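Local atomic coordinates of leucyl-trna synthetase (Plasmodium falciparum, PDB entry 5FOC), a protein that probably attaches leucine to its tRNA using ATP, the present chain being the editing domain, which in this family hydrolyses mischarged aminoacyl-tRNA. Residues 93-101 with 211-219. The protein carries 2 engineered substitutions. Sequence-based numbering, arbitrary orientation.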
loop_
_atom_site.group_PDB
_atom_site.type_symbol
_atom_site.label_atom_id
_atom_site.label_comp_id
_atom_site.label_asym_id
_atom_site.label_seq_id
_atom_site.Cartn_x
_atom_site.Cartn_y
_atom_site.Cartn_z
ATOM N N THR A 93 -16.237 15.282 -9.332
ATOM C CA THR A 93 -14.794 15.031 -9.070
ATOM C C THR A 93 -14.474 13.797 -8.198
ATOM O O THR A 93 -13.292 13.454 -8.007
ATOM C CB THR A 93 -14.069 16.264 -8.432
ATOM O OG1 THR A 93 -14.702 16.616 -7.194
ATOM C CG2 THR A 93 -14.073 17.472 -9.360
ATOM N N PHE A 94 -15.508 13.139 -7.681
ATOM C CA PHE A 94 -15.351 11.924 -6.864
ATOM C C PHE A 94 -15.392 10.587 -7.633
ATOM O O PHE A 94 -14.824 9.588 -7.165
ATOM C CB PHE A 94 -16.394 11.913 -5.762
ATOM C CG PHE A 94 -16.149 12.933 -4.702
ATOM C CD1 PHE A 94 -15.286 12.666 -3.649
ATOM C CD2 PHE A 94 -16.763 14.181 -4.768
ATOM C CE1 PHE A 94 -15.069 13.612 -2.670
ATOM C CE2 PHE A 94 -16.552 15.141 -3.789
ATOM C CZ PHE A 94 -15.697 14.855 -2.741
ATOM N N PHE A 95 -16.079 10.561 -8.772
ATOM C CA PHE A 95 -16.165 9.368 -9.636
ATOM C C PHE A 95 -16.558 9.770 -11.050
ATOM O O PHE A 95 -17.215 10.792 -11.262
ATOM C CB PHE A 95 -17.105 8.280 -9.043
ATOM C CG PHE A 95 -18.562 8.696 -8.875
ATOM C CD1 PHE A 95 -19.452 8.571 -9.921
ATOM C CD2 PHE A 95 -19.048 9.102 -7.643
ATOM C CE1 PHE A 95 -20.781 8.935 -9.788
ATOM C CE2 PHE A 95 -20.403 9.451 -7.478
ATOM C CZ PHE A 95 -21.268 9.369 -8.547
ATOM N N THR A 96 -16.111 8.993 -12.017
ATOM C CA THR A 96 -16.482 9.233 -13.403
ATOM C C THR A 96 -18.018 9.082 -13.541
ATOM O O THR A 96 -18.608 8.065 -13.130
ATOM C CB THR A 96 -15.746 8.267 -14.322
ATOM O OG1 THR A 96 -14.309 8.425 -14.174
ATOM C CG2 THR A 96 -16.192 8.438 -15.786
ATOM N N ASP A 97 -18.665 10.123 -14.069
ATOM C CA ASP A 97 -20.104 10.106 -14.264
ATOM C C ASP A 97 -20.535 9.011 -15.240
ATOM O O ASP A 97 -19.840 8.702 -16.212
ATOM C CB ASP A 97 -20.606 11.455 -14.771
ATOM C CG ASP A 97 -20.454 12.542 -13.743
ATOM O OD1 ASP A 97 -19.346 13.098 -13.622
ATOM O OD2 ASP A 97 -21.443 12.815 -13.032
ATOM N N PHE A 98 -21.690 8.436 -14.959
ATOM C CA PHE A 98 -22.307 7.456 -15.834
ATOM C C PHE A 98 -23.212 8.173 -16.817
ATOM O O PHE A 98 -24.031 8.998 -16.430
ATOM C CB PHE A 98 -23.090 6.412 -15.025
ATOM C CG PHE A 98 -22.218 5.565 -14.169
ATOM C CD1 PHE A 98 -21.632 4.422 -14.675
ATOM C CD2 PHE A 98 -21.931 5.944 -12.865
ATOM C CE1 PHE A 98 -20.804 3.636 -13.873
ATOM C CE2 PHE A 98 -21.102 5.173 -12.061
ATOM C CZ PHE A 98 -20.531 4.018 -12.566
ATOM N N GLU A 99 -23.025 7.848 -18.092
ATOM C CA GLU A 99 -23.763 8.419 -19.206
ATOM C C GLU A 99 -25.154 7.785 -19.323
ATOM O O GLU A 99 -25.470 6.750 -18.656
ATOM C CB GLU A 99 -22.979 8.209 -20.507
ATOM C CG GLU A 99 -21.546 8.747 -20.510
ATOM C CD GLU A 99 -21.460 10.251 -20.678
ATOM O OE1 GLU A 99 -22.324 10.839 -21.367
ATOM O OE2 GLU A 99 -20.506 10.849 -20.136
ATOM N N LYS A 100 -25.995 8.388 -20.164
ATOM C CA LYS A 100 -27.447 8.123 -20.127
ATOM C C LYS A 100 -27.836 6.631 -20.163
ATOM O O LYS A 100 -28.679 6.181 -19.366
ATOM C CB LYS A 100 -28.180 8.888 -21.243
ATOM C CG LYS A 100 -29.616 9.257 -20.892
ATOM C CD LYS A 100 -30.632 8.220 -21.350
ATOM C CE LYS A 100 -32.049 8.691 -21.051
ATOM N NZ LYS A 100 -33.064 7.926 -21.827
ATOM N N GLY A 101 -27.201 5.881 -21.063
ATOM C CA GLY A 101 -27.457 4.449 -21.227
ATOM C C GLY A 101 -26.500 3.509 -20.510
ATOM O O GLY A 101 -26.374 2.339 -20.902
ATOM N N ASP A 211 -10.075 10.967 -18.376
ATOM C CA ASP A 211 -9.334 9.939 -19.139
ATOM C C ASP A 211 -8.873 8.633 -18.460
ATOM O O ASP A 211 -8.432 7.719 -19.157
ATOM C CB ASP A 211 -8.095 10.559 -19.712
ATOM C CG ASP A 211 -8.404 11.607 -20.746
ATOM O OD1 ASP A 211 -9.507 11.552 -21.356
ATOM O OD2 ASP A 211 -7.533 12.478 -20.936
ATOM N N VAL A 212 -8.873 8.584 -17.130
ATOM C CA VAL A 212 -8.792 7.330 -16.380
ATOM C C VAL A 212 -10.223 7.110 -15.832
ATOM O O VAL A 212 -10.913 8.064 -15.437
ATOM C CB VAL A 212 -7.736 7.441 -15.248
ATOM C CG1 VAL A 212 -7.775 6.260 -14.313
ATOM C CG2 VAL A 212 -6.336 7.557 -15.818
ATOM N N PHE A 213 -10.675 5.863 -15.826
ATOM C CA PHE A 213 -11.999 5.520 -15.255
ATOM C C PHE A 213 -11.915 5.469 -13.744
ATOM O O PHE A 213 -11.229 4.598 -13.226
ATOM C CB PHE A 213 -12.426 4.176 -15.837
ATOM C CG PHE A 213 -13.805 3.703 -15.460
ATOM C CD1 PHE A 213 -14.842 4.543 -15.029
ATOM C CD2 PHE A 213 -14.065 2.367 -15.601
ATOM C CE1 PHE A 213 -16.086 4.019 -14.665
ATOM C CE2 PHE A 213 -15.319 1.835 -15.253
ATOM C CZ PHE A 213 -16.318 2.667 -14.812
ATOM N N ILE A 214 -12.564 6.413 -13.051
ATOM C CA ILE A 214 -12.459 6.487 -11.591
ATOM C C ILE A 214 -13.764 5.975 -10.969
ATOM O O ILE A 214 -14.814 6.557 -11.177
ATOM C CB ILE A 214 -12.171 7.900 -11.062
ATOM C CG1 ILE A 214 -10.852 8.472 -11.696
ATOM C CG2 ILE A 214 -12.040 7.927 -9.544
ATOM C CD1 ILE A 214 -9.647 7.564 -11.512
ATOM N N LEU A 215 -13.650 4.931 -10.163
ATOM C CA LEU A 215 -14.799 4.424 -9.462
ATOM C C LEU A 215 -15.166 5.200 -8.218
ATOM O O LEU A 215 -16.324 5.207 -7.818
ATOM C CB LEU A 215 -14.499 3.002 -9.046
ATOM C CG LEU A 215 -14.107 2.000 -10.130
ATOM C CD1 LEU A 215 -13.930 0.602 -9.545
ATOM C CD2 LEU A 215 -15.057 1.970 -11.300
ATOM N N ASN A 216 -14.172 5.758 -7.549
ATOM C CA ASN A 216 -14.345 6.532 -6.353
ATOM C C ASN A 216 -13.040 7.233 -5.992
ATOM O O ASN A 216 -11.957 6.866 -6.472
ATOM C CB ASN A 216 -14.821 5.611 -5.173
ATOM C CG ASN A 216 -15.894 6.240 -4.349
ATOM O OD1 ASN A 216 -16.009 7.448 -4.252
ATOM N ND2 ASN A 216 -16.753 5.361 -3.734
ATOM N N LYS A 217 -13.181 8.209 -5.101
ATOM C CA LYS A 217 -12.074 8.970 -4.542
ATOM C C LYS A 217 -12.383 9.106 -3.051
ATOM O O LYS A 217 -13.415 9.670 -2.682
ATOM C CB LYS A 217 -11.966 10.331 -5.242
ATOM C CG LYS A 217 -10.920 11.208 -4.657
ATOM C CD LYS A 217 -10.881 12.552 -5.354
ATOM C CE LYS A 217 -11.866 13.523 -4.749
ATOM N NZ LYS A 217 -11.721 14.836 -5.450
ATOM N N ILE A 218 -11.515 8.539 -2.212
ATOM C CA ILE A 218 -11.796 8.370 -0.790
ATOM C C ILE A 218 -10.607 8.838 0.070
ATOM O O ILE A 218 -9.450 8.437 -0.175
ATOM C CB ILE A 218 -12.237 6.894 -0.479
ATOM C CG1 ILE A 218 -13.438 6.504 -1.340
ATOM C CG2 ILE A 218 -12.496 6.722 0.987
ATOM C CD1 ILE A 218 -13.851 5.040 -1.229
ATOM N N LYS A 219 -10.883 9.662 1.083
ATOM C CA LYS A 219 -9.808 10.109 1.996
ATOM C C LYS A 219 -9.253 8.911 2.745
ATOM O O LYS A 219 -10.008 7.992 3.137
ATOM C CB LYS A 219 -10.244 11.203 2.971
ATOM C CG LYS A 219 -9.703 12.597 2.632
ATOM C CD LYS A 219 -10.099 13.641 3.674
ATOM C CE LYS A 219 -9.345 13.486 4.989
ATOM N NZ LYS A 219 -10.126 14.060 6.119
HETATM O O HOH W 1 -17.431 5.672 -11.748
HETATM O O HOH W 2 -13.047 10.295 -15.474
#
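Thr96 and Ile214 grip each other twice. The amide of Thr96 donates to Ile214 O, N to O 2.9 Å, arriving in the carbonyl plane. In return, Ile214 N reaches Thr96 OG1 over 2.9 Å, nearly straight at 170°. The hydroxyl lies beside its own backbone N, with OG1 anti to the carbonyl carbon (chi1 -59°), which lets one residue use main chain and side chain on the same partner. Thr96 CB meanwhile meets the edge of the Phe213 ring at CD1, 3.9 Å away. Two waters extend the clasp: one donates to both Thr96 O and Ile214 O, the other bonds Thr96 OG1 at 2.6 Å and donates to Val212 O.

Farther along, Lys217 extends from its backbone and bends at chi3 (86°), bringing NZ over the face of the Phe94 ring, 4.6 Å from its centroid, in a cation-pi contact. The same NZ makes a weak hydrogen bond to Thr93 O, although Thr93 is poorly ordered. Phe94 O receives a CH...O contact from Asn216 CA at 3.2 Å, while Lys217 N bonds to Asn216 OD1.

Around this, Phe94 and Phe95 both touch Ser32 of helix 18-35, Phe213 packs on helix 172-178, and Lys217 has a second aromatic partner in Tyr146. Strand 216-219 pairs antiparallel with strand 146-152, and the contacts above hold the irregular loop 93-101 beside this part of the mixed sheet of the editing domain. The paired, nearly linear bonds at Thr96 probably do most to fix the loop's position, whereas the ammonium of Lys217, shared between aromatic rings and a carbonyl, probably makes a softer, mainly electrostatic second attachment.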